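Local coordinates for xylulokinase (Brucella ovis, PDB 5VM1), which probably phosphorylates D-xylulose to D-xylulose 5-phosphate at the expense of ATP, as a kinase of the FGGY family, at residues S42-H45 with S49-D52; Y112-E117 with V144-A149; G37-S42 with P53-K58; T183-T188 with G206-L211. All coordinates share one frame; numbering follows the deposited sequence.

Contact 1: S42-H45 with S49-D52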
loop_
_atom_site.group_PDB
_atom_site.type_symbol
_atom_site.label_atom_id
_atom_site.label_comp_id
_atom_site.label_asym_id
_atom_site.label_seq_id
_atom_site.Cartn_x
_atom_site.Cartn_y
_atom_site.Cartn_z
ATOM N N SER A 42 4.241 12.593 -14.281
ATOM C CA SER A 42 4.046 13.939 -14.803
ATOM C C SER A 42 3.235 14.742 -13.791
ATOM O O SER A 42 2.240 14.253 -13.255
ATOM C CB SER A 42 3.379 13.894 -16.175
ATOM O OG SER A 42 2.391 14.890 -16.294
ATOM N N ARG A 43 3.691 15.953 -13.498
ATOM C CA ARG A 43 3.071 16.848 -12.517
ATOM C C ARG A 43 2.857 18.190 -13.196
ATOM O O ARG A 43 3.616 19.138 -12.966
ATOM C CB ARG A 43 3.940 17.007 -11.268
ATOM C CG ARG A 43 4.361 15.702 -10.681
ATOM C CD ARG A 43 5.117 15.831 -9.397
ATOM N NE ARG A 43 4.900 14.603 -8.642
ATOM C CZ ARG A 43 5.715 13.551 -8.659
ATOM N NH1 ARG A 43 5.395 12.469 -7.950
ATOM N NH2 ARG A 43 6.846 13.580 -9.371
ATOM N N PRO A 44 1.845 18.295 -14.064
ATOM C CA PRO A 44 1.679 19.526 -14.856
ATOM C C PRO A 44 1.292 20.726 -14.024
ATOM O O PRO A 44 1.601 21.858 -14.409
ATOM C CB PRO A 44 0.570 19.161 -15.852
ATOM C CG PRO A 44 0.522 17.674 -15.857
ATOM C CD PRO A 44 0.883 17.255 -14.464
ATOM N N HIS A 45 0.531 20.525 -12.966
ATOM C CA HIS A 45 0.068 21.607 -12.117
ATOM C C HIS A 45 0.231 21.236 -10.651
ATOM O O HIS A 45 0.478 20.069 -10.327
ATOM C CB HIS A 45 -1.384 21.915 -12.486
ATOM C CG HIS A 45 -1.560 22.231 -13.940
ATOM N ND1 HIS A 45 -1.215 23.450 -14.490
ATOM C CD2 HIS A 45 -2.009 21.466 -14.967
ATOM C CE1 HIS A 45 -1.474 23.435 -15.785
ATOM N NE2 HIS A 45 -1.956 22.243 -16.099
ATOM N N SER A 49 -0.631 14.554 -10.415
ATOM C CA SER A 49 0.257 13.398 -10.513
ATOM C C SER A 49 -0.345 12.450 -11.547
ATOM O O SER A 49 -1.365 11.815 -11.279
ATOM C CB SER A 49 0.386 12.733 -9.152
ATOM O OG SER A 49 1.507 11.867 -9.083
ATOM N N GLU A 50 0.260 12.374 -12.729
ATOM C CA GLU A 50 -0.309 11.638 -13.845
ATOM C C GLU A 50 0.723 10.703 -14.458
ATOM O O GLU A 50 1.936 10.834 -14.241
ATOM C CB GLU A 50 -0.838 12.574 -14.936
ATOM C CG GLU A 50 -1.735 13.641 -14.409
ATOM C CD GLU A 50 -2.322 14.492 -15.493
ATOM O OE1 GLU A 50 -1.578 15.018 -16.349
ATOM O OE2 GLU A 50 -3.558 14.597 -15.503
ATOM N N GLN A 51 0.218 9.778 -15.275
ATOM C CA GLN A 51 1.034 8.826 -16.015
ATOM C C GLN A 51 0.280 8.458 -17.282
ATOM O O GLN A 51 -0.951 8.383 -17.272
ATOM C CB GLN A 51 1.352 7.579 -15.191
ATOM C CG GLN A 51 2.640 7.677 -14.474
ATOM C CD GLN A 51 2.927 6.486 -13.620
ATOM O OE1 GLN A 51 2.143 5.551 -13.563
ATOM N NE2 GLN A 51 4.084 6.491 -12.965
ATOM N N ASP A 52 1.015 8.316 -18.383
ATOM C CA ASP A 52 0.430 7.807 -19.617
ATOM C C ASP A 52 0.296 6.294 -19.498
ATOM O O ASP A 52 1.303 5.614 -19.277
ATOM C CB ASP A 52 1.300 8.164 -20.828
#
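One carboxylate oxygen of E50, OE1, comes up to the P44 ring, 3.4 Å from P44 CG and a little farther from P44 CD, and the two side chains cross obliquely. The other carboxylate oxygen, OE2, forms salt bridges with R101 and R110, which probably hold the group as an anion. The guanidinium of R43 makes a looser approach, its NH1 standing 4.1 Å from S49 OG at a slant to the plane; that hydroxyl is hydrogen-bonded to N107. CG of E50 is anti to its carbonyl carbon (chi1 -50°), and the extended chain beyond it carries the carboxylate to P44. On the backbone, S42 and E50 form an antiparallel hydrogen-bonded pair, a single bridge. S42 N gives a nearly straight bond to E50 O (2.9 Å, 174°), while E50 N returns one to S42 O (2.8 Å). S49 CA adds a C-H...O contact to the same S42 oxygen. The bridge ties the loop after strand 31-38 back onto strand 50-51, which also pairs with strand 103-104, just before the chain enters helix 53-70.

Contact 2: Y112-E117 with V144-A149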
loop_
_atom_site.group_PDB
_atom_site.type_symbol
_atom_site.label_atom_id
_atom_site.label_comp_id
_atom_site.label_asym_id
_atom_site.label_seq_id
_atom_site.Cartn_x
_atom_site.Cartn_y
_atom_site.Cartn_z
ATOM N N TYR A 112 -9.396 17.762 -4.007
ATOM C CA TYR A 112 -9.634 17.921 -2.579
ATOM C C TYR A 112 -11.045 18.421 -2.293
ATOM O O TYR A 112 -11.684 17.950 -1.345
ATOM C CB TYR A 112 -8.572 18.839 -1.982
ATOM C CG TYR A 112 -8.548 20.231 -2.529
ATOM C CD1 TYR A 112 -7.905 20.505 -3.732
ATOM C CD2 TYR A 112 -9.142 21.290 -1.837
ATOM C CE1 TYR A 112 -7.862 21.794 -4.244
ATOM C CE2 TYR A 112 -9.105 22.584 -2.340
ATOM C CZ TYR A 112 -8.457 22.824 -3.546
ATOM O OH TYR A 112 -8.406 24.093 -4.069
ATOM N N ARG A 113 -11.567 19.325 -3.130
ATOM C CA ARG A 113 -12.941 19.817 -2.973
ATOM C C ARG A 113 -13.969 18.712 -3.196
ATOM O O ARG A 113 -14.950 18.598 -2.453
ATOM C CB ARG A 113 -13.203 20.998 -3.912
ATOM C CG ARG A 113 -12.618 22.327 -3.400
ATOM C CD ARG A 113 -12.729 23.447 -4.438
ATOM N NE ARG A 113 -11.657 23.404 -5.435
ATOM C CZ ARG A 113 -10.830 24.417 -5.687
ATOM N NH1 ARG A 113 -10.964 25.563 -5.020
ATOM N NH2 ARG A 113 -9.869 24.286 -6.606
ATOM N N GLU A 114 -13.792 17.919 -4.251
ATOM C CA GLU A 114 -14.771 16.882 -4.516
ATOM C C GLU A 114 -14.741 15.800 -3.436
ATOM O O GLU A 114 -15.804 15.336 -2.997
ATOM C CB GLU A 114 -14.547 16.299 -5.916
ATOM C CG GLU A 114 -14.893 17.274 -7.028
ATOM C CD GLU A 114 -13.819 18.333 -7.236
ATOM O OE1 GLU A 114 -12.656 18.119 -6.790
ATOM O OE2 GLU A 114 -14.157 19.400 -7.801
ATOM N N ALA A 115 -13.547 15.403 -2.971
ATOM C CA ALA A 115 -13.476 14.412 -1.892
ATOM C C ALA A 115 -14.056 14.957 -0.595
ATOM O O ALA A 115 -14.575 14.185 0.217
ATOM C CB ALA A 115 -12.049 13.933 -1.637
ATOM N N ALA A 116 -13.918 16.263 -0.341
ATOM C CA ALA A 116 -14.541 16.808 0.852
ATOM C C ALA A 116 -16.047 16.690 0.738
ATOM O O ALA A 116 -16.723 16.308 1.703
ATOM C CB ALA A 116 -14.118 18.254 1.061
ATOM N N GLU A 117 -16.583 16.952 -0.458
ATOM C CA GLU A 117 -18.021 16.827 -0.648
ATOM C C GLU A 117 -18.469 15.374 -0.493
ATOM O O GLU A 117 -19.460 15.100 0.194
ATOM C CB GLU A 117 -18.434 17.385 -2.012
ATOM C CG GLU A 117 -18.339 18.899 -2.140
ATOM C CD GLU A 117 -18.684 19.353 -3.540
ATOM O OE1 GLU A 117 -19.062 18.475 -4.332
ATOM O OE2 GLU A 117 -18.580 20.559 -3.851
ATOM N N VAL A 144 -13.329 15.300 -12.931
ATOM C CA VAL A 144 -13.346 15.215 -14.391
ATOM C C VAL A 144 -14.684 15.702 -14.947
ATOM O O VAL A 144 -14.729 16.435 -15.939
ATOM C CB VAL A 144 -13.025 13.771 -14.846
ATOM C CG1 VAL A 144 -13.077 13.633 -16.368
ATOM C CG2 VAL A 144 -11.669 13.323 -14.333
ATOM N N ALA A 145 -15.794 15.332 -14.299
ATOM C CA ALA A 145 -17.109 15.771 -14.767
ATOM C C ALA A 145 -17.245 17.289 -14.758
ATOM O O ALA A 145 -17.984 17.846 -15.577
ATOM C CB ALA A 145 -18.210 15.106 -13.932
ATOM N N ARG A 146 -16.536 17.974 -13.864
ATOM C CA ARG A 146 -16.684 19.411 -13.704
ATOM C C ARG A 146 -15.663 20.229 -14.467
ATOM O O ARG A 146 -15.997 21.320 -14.952
ATOM C CB ARG A 146 -16.546 19.795 -12.228
ATOM C CG ARG A 146 -17.590 19.210 -11.327
ATOM C CD ARG A 146 -17.366 19.629 -9.901
ATOM N NE ARG A 146 -18.434 19.100 -9.070
ATOM C CZ ARG A 146 -18.479 19.161 -7.748
ATOM N NH1 ARG A 146 -17.500 19.728 -7.053
ATOM N NH2 ARG A 146 -19.522 18.642 -7.129
ATOM N N ASN A 147 -14.462 19.694 -14.657
ATOM C CA ASN A 147 -13.388 20.458 -15.273
ATOM C C ASN A 147 -13.009 19.940 -16.646
ATOM O O ASN A 147 -12.482 20.707 -17.456
ATOM C CB ASN A 147 -12.148 20.458 -14.373
ATOM C CG ASN A 147 -12.413 21.091 -13.031
ATOM O OD1 ASN A 147 -12.595 20.394 -12.022
ATOM N ND2 ASN A 147 -12.478 22.421 -13.010
ATOM N N GLU A 148 -13.265 18.659 -16.923
ATOM C CA GLU A 148 -12.994 18.066 -18.222
ATOM C C GLU A 148 -14.235 17.319 -18.717
ATOM O O GLU A 148 -14.215 16.110 -18.928
ATOM C CB GLU A 148 -11.797 17.138 -18.184
ATOM C CG GLU A 148 -10.552 17.742 -17.640
ATOM C CD GLU A 148 -9.388 16.819 -17.842
ATOM O OE1 GLU A 148 -8.224 17.291 -17.897
ATOM O OE2 GLU A 148 -9.658 15.613 -17.999
ATOM N N ALA A 149 -15.325 18.067 -18.924
ATOM C CA ALA A 149 -16.627 17.469 -19.200
ATOM C C ALA A 149 -16.674 16.726 -20.536
ATOM O O ALA A 149 -17.427 15.752 -20.663
ATOM C CB ALA A 149 -17.708 18.539 -19.134
#
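R146 reaches across from helix 137-147 to two glutamates on helix 112-120, and it grips them unequally. The firm end is at E117: R146 NH2 donates to E117 OE1 over 2.8 Å at 159°, using the syn lone pair of that oxygen and keeping it close to the guanidinium plane. The carboxylate sits at the edge of the guanidinium, although the two planes are turned 56° apart, so the pairing is not flat, and the bonds from NH1 to both E117 oxygens are long and weak. E114, E117 and R146 thus form a salt-bridge network between two helices, with the glutamates one turn apart on the same face of helix 112-120. An extended R146 chain, from CG to NE, spans the gap; the nearest CA atoms, those of E114 and R146, are 9.7 Å apart. E114 plays the weaker electrostatic part but is the buried member. Its chain folds back at chi2 (77°) and slides past R146 in the opposite direction, with CG 3.6 Å from R146 NH1 and OE2 making only a weak, bent bond of 3.4 Å to that same NH1. Whereas E114 also packs on V142 and W143, R146 and E117 lie on the solvent-exposed side.

Contact 3: G37-S42 with P53-K58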
loop_
_atom_site.group_PDB
_atom_site.type_symbol
_atom_site.label_atom_id
_atom_site.label_comp_id
_atom_site.label_asym_id
_atom_site.label_seq_id
_atom_site.Cartn_x
_atom_site.Cartn_y
_atom_site.Cartn_z
ATOM N N GLY A 37 11.320 -2.083 -15.430
ATOM C CA GLY A 37 11.097 -1.106 -16.473
ATOM C C GLY A 37 10.735 0.209 -15.827
ATOM O O GLY A 37 9.827 0.249 -14.996
ATOM N N GLU A 38 11.459 1.276 -16.160
ATOM C CA GLU A 38 11.303 2.549 -15.470
ATOM C C GLU A 38 10.034 3.282 -15.886
ATOM O O GLU A 38 9.520 3.115 -16.996
ATOM C CB GLU A 38 12.487 3.462 -15.737
ATOM C CG GLU A 38 13.753 3.022 -15.076
ATOM C CD GLU A 38 14.793 4.106 -15.139
ATOM O OE1 GLU A 38 15.629 4.173 -14.219
ATOM O OE2 GLU A 38 14.764 4.905 -16.102
ATOM N N LEU A 39 9.513 4.079 -14.956
ATOM C CA LEU A 39 8.341 4.907 -15.185
ATOM C C LEU A 39 8.616 6.309 -14.672
ATOM O O LEU A 39 9.303 6.497 -13.665
ATOM C CB LEU A 39 7.106 4.365 -14.476
ATOM C CG LEU A 39 6.358 3.245 -15.161
ATOM C CD1 LEU A 39 5.277 2.722 -14.218
ATOM C CD2 LEU A 39 5.813 3.735 -16.499
ATOM N N ASP A 40 8.026 7.282 -15.347
ATOM C CA ASP A 40 8.115 8.676 -14.962
ATOM C C ASP A 40 6.755 9.105 -14.448
ATOM O O ASP A 40 5.749 8.429 -14.675
ATOM C CB ASP A 40 8.536 9.555 -16.138
ATOM C CG ASP A 40 9.994 9.813 -16.151
ATOM O OD1 ASP A 40 10.572 9.793 -15.050
ATOM O OD2 ASP A 40 10.560 10.036 -17.243
ATOM N N VAL A 41 6.738 10.223 -13.728
ATOM C CA VAL A 41 5.507 10.811 -13.221
ATOM C C VAL A 41 5.413 12.220 -13.783
ATOM O O VAL A 41 6.413 12.945 -13.818
ATOM C CB VAL A 41 5.484 10.802 -11.681
ATOM C CG1 VAL A 41 4.290 11.567 -11.136
ATOM C CG2 VAL A 41 5.498 9.370 -11.169
ATOM N N SER A 42 4.241 12.593 -14.281
ATOM C CA SER A 42 4.046 13.939 -14.803
ATOM C C SER A 42 3.235 14.742 -13.791
ATOM O O SER A 42 2.240 14.253 -13.255
ATOM C CB SER A 42 3.379 13.894 -16.175
ATOM O OG SER A 42 2.391 14.890 -16.294
ATOM N N PRO A 53 -0.910 5.721 -19.597
ATOM C CA PRO A 53 -0.997 4.252 -19.521
ATOM C C PRO A 53 -0.171 3.552 -20.595
ATOM O O PRO A 53 0.232 2.401 -20.385
ATOM C CB PRO A 53 -2.497 3.976 -19.673
ATOM C CG PRO A 53 -3.138 5.211 -19.162
ATOM C CD PRO A 53 -2.245 6.343 -19.606
ATOM N N ALA A 54 0.166 4.231 -21.702
ATOM C CA ALA A 54 1.076 3.610 -22.659
ATOM C C ALA A 54 2.443 3.380 -22.049
ATOM O O ALA A 54 3.089 2.378 -22.351
ATOM C CB ALA A 54 1.215 4.455 -23.925
ATOM N N GLN A 55 2.883 4.273 -21.165
ATOM C CA GLN A 55 4.198 4.103 -20.562
ATOM C C GLN A 55 4.245 2.844 -19.720
ATOM O O GLN A 55 5.251 2.126 -19.735
ATOM C CB GLN A 55 4.565 5.328 -19.720
ATOM C CG GLN A 55 5.811 6.044 -20.195
ATOM C CD GLN A 55 5.655 6.642 -21.587
ATOM O OE1 GLN A 55 4.630 7.258 -21.901
ATOM N NE2 GLN A 55 6.674 6.468 -22.428
ATOM N N TRP A 56 3.140 2.530 -19.029
ATOM C CA TRP A 56 3.039 1.271 -18.291
ATOM C C TRP A 56 3.332 0.074 -19.189
ATOM O O TRP A 56 4.121 -0.809 -18.836
ATOM C CB TRP A 56 1.640 1.106 -17.699
ATOM C CG TRP A 56 1.228 2.145 -16.738
ATOM C CD1 TRP A 56 2.040 2.998 -16.045
ATOM C CD2 TRP A 56 -0.124 2.467 -16.351
ATOM N NE1 TRP A 56 1.277 3.835 -15.253
ATOM C CE2 TRP A 56 -0.051 3.533 -15.426
ATOM C CE3 TRP A 56 -1.384 1.970 -16.710
ATOM C CZ2 TRP A 56 -1.189 4.096 -14.847
ATOM C CZ3 TRP A 56 -2.514 2.536 -16.137
ATOM C CH2 TRP A 56 -2.409 3.583 -15.221
ATOM N N ILE A 57 2.720 0.043 -20.374
ATOM C CA ILE A 57 2.907 -1.085 -21.279
ATOM C C ILE A 57 4.342 -1.145 -21.821
ATOM O O ILE A 57 4.941 -2.228 -21.901
ATOM C CB ILE A 57 1.836 -1.039 -22.380
ATOM C CG1 ILE A 57 0.452 -1.164 -21.711
ATOM C CG2 ILE A 57 2.062 -2.136 -23.404
ATOM C CD1 ILE A 57 -0.699 -1.285 -22.694
ATOM N N LYS A 58 4.921 -0.007 -22.209
ATOM C CA LYS A 58 6.306 -0.033 -22.672
ATOM C C LYS A 58 7.235 -0.518 -21.557
ATOM O O LYS A 58 8.188 -1.269 -21.808
ATOM C CB LYS A 58 6.740 1.343 -23.196
#
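The backbone running out of strand 31-38 passes the first turns of helix 53-70 at a distance, the nearest CA atoms being those of L39 and Q55, 6.8 Å apart, so side chains have to close the gap. L39 does most of this work. Its CG lies anti to the carbonyl carbon (chi1 -81°), and although its CB does not aim at the helix, the two methyls reach it as a fork. CD1 comes 3.7 Å from W56 CD1, on the pyrrole side of the indole. CD2 lies near the plane of the same ring, at its rim, and also rests against the helix backbone, 3.7 Å from Q55 O. Such a strand-to-helix contact belongs to the RNase H-like fold of the sugar kinases and the actin ATPase clan: three antiparallel strands, 9-15, 19-26 and 31-38, are followed, after the short strand 50-51, by helix 53-70, and the chain then returns through helix 72-76 to strand 78-85, parallel to and beside strand 9-15. L39 follows the edge strand of that sheet and lies against the helix near its start. Q55 offers only its root: CB is 3.8 Å from L39 CD2, and the chain then bends at chi2 (64°), taking the amide away. W56 starts from the far side of the helix, yet its indole swings back to meet L39, while P53 CA lies over one face, toward the rim, 3.6 Å above the plane. The ring nitrogen, NE1, is hydrogen-bonded to Q51, and P161 and T91 pack against the same side chain.

Contact 4: T183-T188 with G206-L211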
loop_
_atom_site.group_PDB
_atom_site.type_symbol
_atom_site.label_atom_id
_atom_site.label_comp_id
_atom_site.label_asym_id
_atom_site.label_seq_id
_atom_site.Cartn_x
_atom_site.Cartn_y
_atom_site.Cartn_z
ATOM N N THR A 183 -11.575 2.341 -4.538
ATOM C CA THR A 183 -12.171 3.280 -5.475
ATOM C C THR A 183 -13.155 4.214 -4.812
ATOM O O THR A 183 -13.430 5.289 -5.356
ATOM C CB THR A 183 -12.917 2.532 -6.588
ATOM O OG1 THR A 183 -14.030 1.842 -6.013
ATOM C CG2 THR A 183 -12.018 1.527 -7.266
ATOM N N SER A 184 -13.625 3.843 -3.623
ATOM C CA SER A 184 -14.739 4.465 -2.922
ATOM C C SER A 184 -16.058 4.278 -3.656
ATOM O O SER A 184 -17.012 4.998 -3.402
ATOM C CB SER A 184 -14.465 5.940 -2.655
ATOM O OG SER A 184 -13.386 6.041 -1.750
ATOM N N TRP A 185 -16.126 3.303 -4.564
ATOM C CA TRP A 185 -17.371 2.853 -5.167
ATOM C C TRP A 185 -17.827 1.474 -4.696
ATOM O O TRP A 185 -18.934 1.051 -5.059
ATOM C CB TRP A 185 -17.248 2.827 -6.693
ATOM C CG TRP A 185 -17.148 4.146 -7.361
ATOM C CD1 TRP A 185 -17.976 5.221 -7.196
ATOM C CD2 TRP A 185 -16.214 4.510 -8.370
ATOM N NE1 TRP A 185 -17.593 6.250 -8.033
ATOM C CE2 TRP A 185 -16.517 5.835 -8.769
ATOM C CE3 TRP A 185 -15.142 3.853 -8.969
ATOM C CZ2 TRP A 185 -15.775 6.515 -9.728
ATOM C CZ3 TRP A 185 -14.401 4.532 -9.932
ATOM C CH2 TRP A 185 -14.716 5.852 -10.293
ATOM N N LEU A 186 -16.998 0.756 -3.934
ATOM C CA LEU A 186 -17.273 -0.616 -3.511
ATOM C C LEU A 186 -18.017 -0.677 -2.168
ATOM O O LEU A 186 -17.739 0.099 -1.250
ATOM C CB LEU A 186 -15.962 -1.395 -3.399
ATOM C CG LEU A 186 -16.108 -2.920 -3.379
ATOM C CD1 LEU A 186 -16.113 -3.495 -4.812
ATOM C CD2 LEU A 186 -15.027 -3.534 -2.548
ATOM N N ASP A 187 -18.992 -1.586 -2.068
ATOM C CA ASP A 187 -19.538 -1.971 -0.764
ATOM C C ASP A 187 -18.536 -2.966 -0.169
ATOM O O ASP A 187 -18.589 -4.168 -0.425
ATOM C CB ASP A 187 -20.947 -2.558 -0.894
ATOM C CG ASP A 187 -21.647 -2.771 0.467
ATOM O OD1 ASP A 187 -20.973 -3.088 1.463
ATOM O OD2 ASP A 187 -22.887 -2.639 0.550
ATOM N N THR A 188 -17.587 -2.452 0.621
ATOM C CA THR A 188 -16.466 -3.279 1.072
ATOM C C THR A 188 -16.935 -4.511 1.837
ATOM O O THR A 188 -16.398 -5.604 1.644
ATOM C CB THR A 188 -15.530 -2.448 1.941
ATOM O OG1 THR A 188 -15.276 -1.219 1.280
ATOM C CG2 THR A 188 -14.215 -3.168 2.164
ATOM N N GLY A 206 -22.054 -0.545 -15.345
ATOM C CA GLY A 206 -21.560 -0.990 -16.633
ATOM C C GLY A 206 -20.285 -0.316 -17.080
ATOM O O GLY A 206 -19.685 -0.759 -18.064
ATOM N N GLN A 207 -19.902 0.778 -16.427
ATOM C CA GLN A 207 -18.633 1.447 -16.654
ATOM C C GLN A 207 -17.559 0.952 -15.707
ATOM O O GLN A 207 -16.462 1.510 -15.711
ATOM C CB GLN A 207 -18.772 2.965 -16.496
ATOM C CG GLN A 207 -19.493 3.687 -17.628
ATOM C CD GLN A 207 -19.969 5.066 -17.188
ATOM O OE1 GLN A 207 -20.648 5.204 -16.165
ATOM N NE2 GLN A 207 -19.595 6.096 -17.944
ATOM N N MET A 208 -17.876 -0.013 -14.825
ATOM C CA MET A 208 -16.865 -0.631 -13.982
ATOM C C MET A 208 -16.483 -1.974 -14.566
ATOM O O MET A 208 -17.268 -2.588 -15.296
ATOM C CB MET A 208 -17.361 -0.818 -12.533
ATOM C CG MET A 208 -17.852 0.423 -11.797
ATOM S SD MET A 208 -16.534 1.538 -11.295
ATOM C CE MET A 208 -16.649 2.862 -12.508
ATOM N N PRO A 209 -15.281 -2.467 -14.269
ATOM C CA PRO A 209 -14.943 -3.849 -14.628
ATOM C C PRO A 209 -15.692 -4.826 -13.735
ATOM O O PRO A 209 -16.221 -4.480 -12.679
ATOM C CB PRO A 209 -13.433 -3.925 -14.379
ATOM C CG PRO A 209 -13.228 -2.975 -13.236
ATOM C CD PRO A 209 -14.192 -1.825 -13.510
ATOM N N GLN A 210 -15.703 -6.081 -14.157
ATOM C CA GLN A 210 -16.290 -7.135 -13.346
ATOM C C GLN A 210 -15.334 -7.484 -12.212
ATOM O O GLN A 210 -14.115 -7.326 -12.338
ATOM C CB GLN A 210 -16.635 -8.364 -14.198
ATOM N N LEU A 211 -15.912 -7.883 -11.074
ATOM C CA LEU A 211 -15.178 -8.152 -9.845
ATOM C C LEU A 211 -14.954 -9.647 -9.626
ATOM O O LEU A 211 -15.809 -10.482 -9.949
ATOM C CB LEU A 211 -15.909 -7.555 -8.646
ATOM C CG LEU A 211 -15.994 -6.034 -8.718
ATOM C CD1 LEU A 211 -16.988 -5.511 -7.714
ATOM C CD2 LEU A 211 -14.613 -5.466 -8.436
#
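M208 lays both its sulfur and its terminal methyl against the indole of W185, making a Met-aromatic contact and a CH-pi contact at once. The methyl, CE, stands over the six-membered ring, 4.1 Å from its centroid and 22° off the normal; SD comes in more obliquely, 3.6 Å from W185 CE3. The side chains cross at about a right angle, and bends at chi2 (-73°) and chi3 (103°) turn the methionine's end onto the ring. The opposite face of the indole has the carbonyl oxygen T183 O 4.1 Å above the plane and toward the rim. T183 also begins an ST turn, its OG1 accepting from W185 N over 2.9 Å, which fixes the backbone that bears the indole; W185 NE1 is hydrogen-bonded to T201. Further along, the buried L186 and the partly exposed L211 slide past each other in opposite directions and meet through their CD1 methyls, 3.6 Å apart. Their strands belong to different small sheets, 186-187 pairing with 192-193 and 210-212 with 174-176, and the two leucine methyls make an apolar contact between them. W193 touches W185, M208 and L211, and helix 137-147 packs on W185.

In the fold
Contacts 1 and 3 start from the same stretch and share S42; their centres are about 11 Å apart, and Q51 stitches them together, with OE1 2.6 Å from W56 NE1 and NE2 3.1 Å from D40 O. Contact 2 lies about 17 Å from contact 1, centre to centre, without touching it, but R101 pairs with both E50 and E148 and so links the two neighbourhoods. Contact 4 stands about 19 Å from contact 2 between centres. Around the predicted active site, the side chain of L39 is about 9 Å from that of D14, and those of S49 and W185 are about 11 Å and 9 Å from that of H88, a probable substrate-binding residue. Contact 2 is remote from these sites.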